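PDB 6NXI: FAD:protein FMN transferase, which probably transfers the FMN part of FAD onto a threonine hydroxyl of a target flavoprotein, using magnesium and releasing AMP. Local coordinates for residues I132-I137 with P147-D152; V164-L169 with E184-G189. All blocks are in the same frame, centred on the assembly; numbering follows the deposited sequence. Where two conformers were deposited one is given.

Contact 1: residues I132-I137 with P147-D152. With FAD (flavin-adenine dinucleotide), chain B.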
loop_
_atom_site.group_PDB
_atom_site.type_symbol
_atom_site.label_atom_id
_atom_site.label_comp_id
_atom_site.label_asym_id
_atom_site.label_seq_id
_atom_site.Cartn_x
_atom_site.Cartn_y
_atom_site.Cartn_z
ATOM N N ILE A 132 -12.997 6.567 -10.598
ATOM C CA ILE A 132 -13.273 7.004 -9.207
ATOM C C ILE A 132 -14.615 7.752 -9.175
ATOM O O ILE A 132 -15.233 7.742 -8.111
ATOM C CB ILE A 132 -12.097 7.860 -8.687
ATOM C CG1 ILE A 132 -12.105 7.957 -7.158
ATOM C CG2 ILE A 132 -12.079 9.226 -9.334
ATOM C CD1 ILE A 132 -11.711 6.694 -6.456
ATOM N N GLU A 133 -14.963 8.427 -10.260
ATOM C CA GLU A 133 -16.176 9.292 -10.317
ATOM C C GLU A 133 -17.415 8.430 -10.064
ATOM O O GLU A 133 -18.471 9.023 -9.660
ATOM C CB GLU A 133 -16.261 10.044 -11.645
ATOM C CG GLU A 133 -16.466 9.140 -12.865
ATOM C CD GLU A 133 -15.245 8.443 -13.460
ATOM O OE1 GLU A 133 -14.094 8.671 -12.941
ATOM O OE2 GLU A 133 -15.439 7.748 -14.549
ATOM N N HIS A 134 -17.323 7.118 -10.292
ATOM C CA HIS A 134 -18.452 6.158 -10.186
ATOM C C HIS A 134 -18.735 5.786 -8.730
ATOM O O HIS A 134 -19.801 5.166 -8.480
ATOM C CB HIS A 134 -18.249 4.907 -11.026
ATOM C CG HIS A 134 -18.147 5.138 -12.492
ATOM N ND1 HIS A 134 -19.227 5.584 -13.281
ATOM C CD2 HIS A 134 -17.116 4.940 -13.329
ATOM C CE1 HIS A 134 -18.831 5.664 -14.533
ATOM N NE2 HIS A 134 -17.535 5.248 -14.595
ATOM N N LEU A 135 -17.818 6.121 -7.821
ATOM C CA LEU A 135 -17.843 5.677 -6.415
ATOM C C LEU A 135 -18.158 6.899 -5.553
ATOM O O LEU A 135 -17.422 7.891 -5.663
ATOM C CB LEU A 135 -16.471 5.088 -6.050
ATOM C CG LEU A 135 -16.332 4.576 -4.609
ATOM C CD1 LEU A 135 -17.285 3.420 -4.318
ATOM C CD2 LEU A 135 -14.911 4.143 -4.341
ATOM N N THR A 136 -19.157 6.807 -4.679
ATOM C CA THR A 136 -19.434 7.895 -3.709
ATOM C C THR A 136 -19.605 7.313 -2.301
ATOM O O THR A 136 -20.052 6.144 -2.132
ATOM C CB THR A 136 -20.595 8.769 -4.203
ATOM O OG1 THR A 136 -21.676 7.920 -4.568
ATOM C CG2 THR A 136 -20.228 9.586 -5.422
ATOM N N ILE A 137 -19.297 8.175 -1.323
ATOM C CA ILE A 137 -19.507 7.890 0.119
ATOM C C ILE A 137 -20.681 8.739 0.607
ATOM O O ILE A 137 -20.728 9.955 0.313
ATOM C CB ILE A 137 -18.234 8.164 0.921
ATOM C CG1 ILE A 137 -17.118 7.213 0.485
ATOM C CG2 ILE A 137 -18.538 8.079 2.400
ATOM C CD1 ILE A 137 -15.825 7.422 1.239
ATOM N N PRO A 147 -23.203 -0.889 -12.212
ATOM C CA PRO A 147 -23.240 -2.193 -11.548
ATOM C C PRO A 147 -21.923 -2.979 -11.533
ATOM O O PRO A 147 -21.734 -3.751 -10.637
ATOM C CB PRO A 147 -24.339 -2.970 -12.301
ATOM C CG PRO A 147 -24.510 -2.244 -13.614
ATOM C CD PRO A 147 -24.137 -0.805 -13.352
ATOM N N GLU A 148 -21.048 -2.781 -12.517
ATOM C CA GLU A 148 -19.880 -3.669 -12.723
ATOM C C GLU A 148 -18.664 -3.124 -11.962
ATOM O O GLU A 148 -17.559 -3.701 -12.152
ATOM C CB GLU A 148 -19.546 -3.768 -14.220
ATOM C CG GLU A 148 -20.710 -4.215 -15.086
ATOM C CD GLU A 148 -21.641 -3.123 -15.605
ATOM O OE1 GLU A 148 -21.493 -1.936 -15.198
ATOM O OE2 GLU A 148 -22.518 -3.464 -16.465
ATOM N N LEU A 149 -18.811 -1.994 -11.259
ATOM C CA LEU A 149 -17.677 -1.312 -10.576
ATOM C C LEU A 149 -17.041 -2.350 -9.663
ATOM O O LEU A 149 -17.782 -3.073 -9.002
ATOM C CB LEU A 149 -18.119 -0.082 -9.768
ATOM C CG LEU A 149 -17.005 0.940 -9.523
ATOM C CD1 LEU A 149 -16.732 1.769 -10.760
ATOM C CD2 LEU A 149 -17.355 1.840 -8.373
ATOM N N TYR A 150 -15.716 -2.437 -9.650
ATOM C CA TYR A 150 -15.002 -3.427 -8.807
ATOM C C TYR A 150 -13.867 -2.679 -8.115
ATOM O O TYR A 150 -12.939 -2.214 -8.772
ATOM C CB TYR A 150 -14.507 -4.571 -9.684
ATOM C CG TYR A 150 -13.902 -5.767 -8.992
ATOM C CD1 TYR A 150 -12.712 -5.673 -8.277
ATOM C CD2 TYR A 150 -14.500 -7.021 -9.051
ATOM C CE1 TYR A 150 -12.182 -6.767 -7.626
ATOM C CE2 TYR A 150 -13.968 -8.130 -8.403
ATOM C CZ TYR A 150 -12.776 -8.013 -7.714
ATOM O OH TYR A 150 -12.288 -9.126 -7.076
ATOM N N VAL A 151 -13.999 -2.483 -6.813
ATOM C CA VAL A 151 -13.022 -1.712 -5.993
ATOM C C VAL A 151 -12.011 -2.720 -5.459
ATOM O O VAL A 151 -12.401 -3.799 -4.973
ATOM C CB VAL A 151 -13.738 -0.981 -4.835
ATOM C CG1 VAL A 151 -12.749 -0.354 -3.899
ATOM C CG2 VAL A 151 -14.715 0.064 -5.357
ATOM N N ASP A 152 -10.745 -2.345 -5.563
ATOM C CA ASP A 152 -9.567 -3.119 -5.130
ATOM C C ASP A 152 -8.816 -2.259 -4.118
ATOM O O ASP A 152 -8.440 -1.125 -4.472
ATOM C CB ASP A 152 -8.722 -3.370 -6.363
ATOM C CG ASP A 152 -7.418 -4.088 -6.105
ATOM O OD1 ASP A 152 -7.112 -4.384 -4.964
ATOM O OD2 ASP A 152 -6.739 -4.376 -7.109
HETATM P PA FAD B . 1.134 -1.519 -4.099
HETATM O O1A FAD B . 2.223 -1.033 -4.987
HETATM O O2A FAD B . 0.994 -0.962 -2.738
HETATM O O5B FAD B . -0.275 -1.379 -4.839
HETATM C C5B FAD B . -0.416 -2.190 -6.036
HETATM C C4B FAD B . -1.729 -2.933 -6.040
HETATM O O4B FAD B . -2.864 -2.033 -6.015
HETATM C C3B FAD B . -1.896 -3.783 -7.298
HETATM O O3B FAD B . -1.414 -5.106 -7.056
HETATM C C2B FAD B . -3.403 -3.711 -7.570
HETATM O O2B FAD B . -4.107 -4.646 -6.783
HETATM C C1B FAD B . -3.735 -2.297 -7.113
HETATM N N9A FAD B . -3.545 -1.242 -8.085
HETATM C C8A FAD B . -2.820 -1.271 -9.284
HETATM N N7A FAD B . -2.757 -0.086 -9.841
HETATM C C5A FAD B . -3.496 0.759 -9.039
HETATM C C6A FAD B . -3.810 2.122 -9.146
HETATM N N6A FAD B . -3.346 2.934 -10.114
HETATM N N1A FAD B . -4.527 2.654 -8.137
HETATM C C2A FAD B . -4.975 1.843 -7.158
HETATM N N3A FAD B . -4.737 0.541 -6.951
HETATM C C4A FAD B . -3.985 0.054 -7.953
HETATM N N1 FAD B . -3.085 -11.672 -2.491
HETATM C C2 FAD B . -3.361 -13.010 -2.676
HETATM O O2 FAD B . -2.724 -13.670 -3.527
HETATM N N3 FAD B . -4.296 -13.658 -1.934
HETATM C C4 FAD B . -5.038 -13.021 -0.974
HETATM O O4 FAD B . -5.895 -13.625 -0.343
HETATM C C4X FAD B . -4.798 -11.622 -0.766
HETATM N N5 FAD B . -5.507 -10.979 0.140
HETATM C C5X FAD B . -5.266 -9.636 0.315
HETATM C C6 FAD B . -6.029 -8.923 1.262
HETATM C C7 FAD B . -5.852 -7.577 1.504
HETATM C C7M FAD B . -6.704 -6.876 2.539
HETATM C C8 FAD B . -4.848 -6.891 0.779
HETATM C C8M FAD B . -4.607 -5.418 0.980
HETATM C C9 FAD B . -4.087 -7.585 -0.166
HETATM C C9A FAD B . -4.266 -8.954 -0.412
HETATM N N10 FAD B . -3.540 -9.672 -1.369
HETATM C C10 FAD B . -3.775 -11.019 -1.580
HETATM C "C1'" FAD B . -2.439 -9.015 -2.107
HETATM C "C2'" FAD B . -2.877 -8.126 -3.214
HETATM O "O2'" FAD B . -3.540 -8.876 -4.227
HETATM C "C3'" FAD B . -1.643 -7.444 -3.830
HETATM O "O3'" FAD B . -0.752 -8.369 -4.413
HETATM C "C4'" FAD B . -0.795 -6.671 -2.838
HETATM O "O4'" FAD B . -1.645 -5.999 -1.923
HETATM C "C5'" FAD B . 0.178 -5.740 -3.536
HETATM O "O5'" FAD B . 0.790 -4.899 -2.526
HETATM P P FAD B . 2.052 -4.025 -2.912
HETATM O O1P FAD B . 3.026 -4.795 -3.684
HETATM O O2P FAD B . 2.370 -3.342 -1.601
HETATM O O3P FAD B . 1.331 -3.066 -3.954
#
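The imidazole ring of His134 meets Leu149 obliquely: Leu149 CD1 lies 3.5 Å from His134 CB and 4.0 Å from His134 CG, so the methyl presses on the root of the ring. One face carries the CG methylene of neighbouring Glu133. The ring nitrogen ND1 is hydrogen-bonded to Asp145, which fixes the turn of the ring and leaves its carbon side to the leucine; histidine suits a place that needs both. Leu149 divides its two methyls between neighbours, for while CD1 takes His134, CD2 rests 4.1 Å from Leu135 CB. With CG anti to the backbone N (chi1 -157°), the fork of Leu149 reaches across to both. Leu135 in turn extends its CD2 to Val151 CG2, 4.2 Å away, and Phe62 of helix 58-64 touches both of these residues. No hydrogen bond joins the two segments; the contact is apolar, made by leucine and valine methyls, the CB of Leu135 and the CB of His134. Two backbone groups of 147-152 have partners outside: the Leu149 carbonyl bonds to Lys144 and the Val151 amide to Asn63. Beyond Val151 the chain delivers Asp152 to the cofactor: its OD2 accepts a hydrogen bond of 2.7 Å from the ribose hydroxyl O2B of FAD, and its OD1 is paired with Ser154, which helps hold the carboxylate. The apolar contact joins the start of strand 135-138 to the chain that follows the 135-138/141-144 beta hairpin and ends in the adenosine-ribose part of the FAD pocket.

Contact 2: residues V164-L169 with E184-G189. With MG (magnesium ion), chain D.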
loop_
_atom_site.group_PDB
_atom_site.type_symbol
_atom_site.label_atom_id
_atom_site.label_comp_id
_atom_site.label_asym_id
_atom_site.label_seq_id
_atom_site.Cartn_x
_atom_site.Cartn_y
_atom_site.Cartn_z
ATOM N N VAL A 164 -3.511 -0.635 12.209
ATOM C CA VAL A 164 -4.385 -1.333 13.199
ATOM C C VAL A 164 -3.522 -2.092 14.220
ATOM O O VAL A 164 -3.755 -1.954 15.445
ATOM C CB VAL A 164 -5.380 -2.258 12.478
ATOM C CG1 VAL A 164 -6.014 -3.233 13.439
ATOM C CG2 VAL A 164 -6.404 -1.420 11.727
ATOM N N VAL A 165 -2.519 -2.804 13.757
ATOM C CA VAL A 165 -1.628 -3.565 14.680
ATOM C C VAL A 165 -0.787 -2.608 15.545
ATOM O O VAL A 165 -0.627 -2.866 16.773
ATOM C CB VAL A 165 -0.787 -4.574 13.905
ATOM C CG1 VAL A 165 0.334 -5.149 14.747
ATOM C CG2 VAL A 165 -1.675 -5.633 13.249
ATOM N N ALA A 166 -0.252 -1.546 14.964
ATOM C CA ALA A 166 0.584 -0.545 15.692
ATOM C C ALA A 166 -0.281 0.048 16.801
ATOM O O ALA A 166 0.169 0.134 17.971
ATOM C CB ALA A 166 1.171 0.483 14.764
ATOM N N ASP A 167 -1.543 0.382 16.499
ATOM C CA ASP A 167 -2.424 0.962 17.545
ATOM C C ASP A 167 -2.731 -0.068 18.620
ATOM O O ASP A 167 -2.798 0.335 19.801
ATOM C CB ASP A 167 -3.742 1.468 16.972
ATOM C CG ASP A 167 -3.600 2.688 16.092
ATOM O OD1 ASP A 167 -2.508 3.275 16.028
ATOM O OD2 ASP A 167 -4.607 3.054 15.489
ATOM N N TYR A 168 -2.903 -1.329 18.261
ATOM C CA TYR A 168 -3.106 -2.415 19.245
ATOM C C TYR A 168 -1.873 -2.508 20.160
ATOM O O TYR A 168 -2.016 -2.638 21.418
ATOM C CB TYR A 168 -3.426 -3.753 18.575
ATOM C CG TYR A 168 -3.405 -4.893 19.564
ATOM C CD1 TYR A 168 -4.341 -4.971 20.569
ATOM C CD2 TYR A 168 -2.402 -5.853 19.579
ATOM C CE1 TYR A 168 -4.347 -5.999 21.481
ATOM C CE2 TYR A 168 -2.370 -6.871 20.516
ATOM C CZ TYR A 168 -3.335 -6.937 21.498
ATOM O OH TYR A 168 -3.273 -7.953 22.406
ATOM N N LEU A 169 -0.672 -2.492 19.593
ATOM C CA LEU A 169 0.530 -2.638 20.446
ATOM C C LEU A 169 0.572 -1.464 21.438
ATOM O O LEU A 169 0.863 -1.708 22.617
ATOM C CB LEU A 169 1.780 -2.731 19.594
ATOM C CG LEU A 169 1.908 -3.988 18.745
ATOM C CD1 LEU A 169 3.197 -3.896 17.933
ATOM C CD2 LEU A 169 1.936 -5.247 19.607
ATOM N N GLU A 184 5.381 -3.192 4.024
ATOM C CA GLU A 184 4.890 -1.898 4.545
ATOM C C GLU A 184 5.181 -1.906 6.049
ATOM O O GLU A 184 4.978 -2.981 6.687
ATOM C CB GLU A 184 3.382 -1.770 4.354
ATOM C CG GLU A 184 3.007 -0.996 3.091
ATOM C CD GLU A 184 3.701 -1.359 1.795
ATOM O OE1 GLU A 184 3.064 -2.030 0.957
ATOM O OE2 GLU A 184 4.936 -1.006 1.624
ATOM N N ILE A 185 5.750 -0.819 6.547
ATOM C CA ILE A 185 6.318 -0.774 7.911
ATOM C C ILE A 185 5.767 0.387 8.721
ATOM O O ILE A 185 5.583 1.502 8.234
ATOM C CB ILE A 185 7.847 -0.715 7.810
ATOM C CG1 ILE A 185 8.394 -1.934 7.087
ATOM C CG2 ILE A 185 8.433 -0.521 9.195
ATOM C CD1 ILE A 185 9.874 -1.796 6.751
ATOM N N ARG A 186 5.622 0.155 10.008
ATOM C CA ARG A 186 5.453 1.269 10.950
ATOM C C ARG A 186 6.322 1.028 12.183
ATOM O O ARG A 186 6.328 -0.112 12.682
ATOM C CB ARG A 186 3.995 1.447 11.344
ATOM C CG ARG A 186 3.799 2.651 12.234
ATOM C CD ARG A 186 2.357 3.127 12.152
ATOM N NE ARG A 186 2.065 3.885 13.343
ATOM C CZ ARG A 186 0.852 4.239 13.722
ATOM N NH1 ARG A 186 -0.205 3.862 13.015
ATOM N NH2 ARG A 186 0.722 4.945 14.847
ATOM N N LEU A 187 7.006 2.074 12.626
ATOM C CA LEU A 187 8.018 1.992 13.701
ATOM C C LEU A 187 7.670 2.917 14.852
ATOM O O LEU A 187 7.119 4.012 14.624
ATOM C CB LEU A 187 9.354 2.482 13.152
ATOM C CG LEU A 187 9.873 1.858 11.879
ATOM C CD1 LEU A 187 11.147 2.559 11.430
ATOM C CD2 LEU A 187 10.074 0.351 12.102
ATOM N N LYS A 188 8.019 2.513 16.045
ATOM C CA LYS A 188 7.967 3.422 17.202
ATOM C C LYS A 188 9.113 3.099 18.160
ATOM O O LYS A 188 9.373 1.919 18.396
ATOM C CB LYS A 188 6.636 3.353 17.940
ATOM C CG LYS A 188 6.436 4.564 18.842
ATOM C CD LYS A 188 5.173 4.434 19.613
ATOM C CE LYS A 188 4.738 5.736 20.222
ATOM N NZ LYS A 188 5.207 5.789 21.618
ATOM N N GLY A 189 9.775 4.131 18.686
ATOM C CA GLY A 189 10.738 3.976 19.784
ATOM C C GLY A 189 12.028 3.379 19.310
ATOM O O GLY A 189 12.492 3.760 18.213
HETATM MG MG MG D . 1.635 -1.495 -0.749
HETATM O O HOH W 1 -0.469 -2.343 -0.081
HETATM O O HOH W 2 3.328 0.365 -1.344
#
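Ala166 CB lies over one face of the Arg186 guanidinium, 3.7 Å above the plane and displaced from the centre of the group toward its NE side, away from NH2, with Arg186 NE 3.8 Å from the methyl. A small side chain suits this spot, where the helix comes close to the strand: the CA atoms of Ala166 and Arg186 are 7.0 Å apart. Arg186 leaves the strand with CG anti to its backbone N (chi1 -176°) and stays extended to NE, which carries its charged end across to the helix. Its firmer partner there is Asp163, which forms a salt bridge with NH1. One helical turn later, in one of the two conformers of Asp167, OD1 stands 3.8 Å from Arg186 NH2, a long and doubtful salt bridge. The carboxylate and guanidinium planes are turned 87° apart, which rules out a side-by-side, two-pronged pairing. At the start of the strand, Glu184 bends at chi2 (47°) and binds a magnesium ion through OE1 at 2.3 Å; Asp269, two waters and one oxygen from each FAD phosphate (O2A and O2P) complete its shell, and OE2 accepts a hydrogen bond from the Thr224 amide, helping to set the carboxylate. Helix 157-171 is thereby packed on one face of the antiparallel eight-stranded sheet through strand 184-188, an inner strand that opens at the magnesium site of this ApbE-family enzyme.

In the fold
The two contacts follow one another along the chain and lie on opposite sides of its centre, with their own centres about 30 Å apart and their nearest atoms about 12 Å apart, so they do not touch. FAD and its magnesium ions relate them. Contact 1 supplies Asp152 to the adenosine ribose, whereas contact 2 supplies Glu184 to a magnesium ion that is bound directly by both phosphates of FAD. Helix 157-171 follows the loop that carries Asp152 and also provides Lys158, a further hydrogen-bonding partner of FAD. The packing residues stand back from the chemistry: the side chain of Val151 is about 13 Å from a magnesium ion and that of Arg186 about 14 Å from FAD.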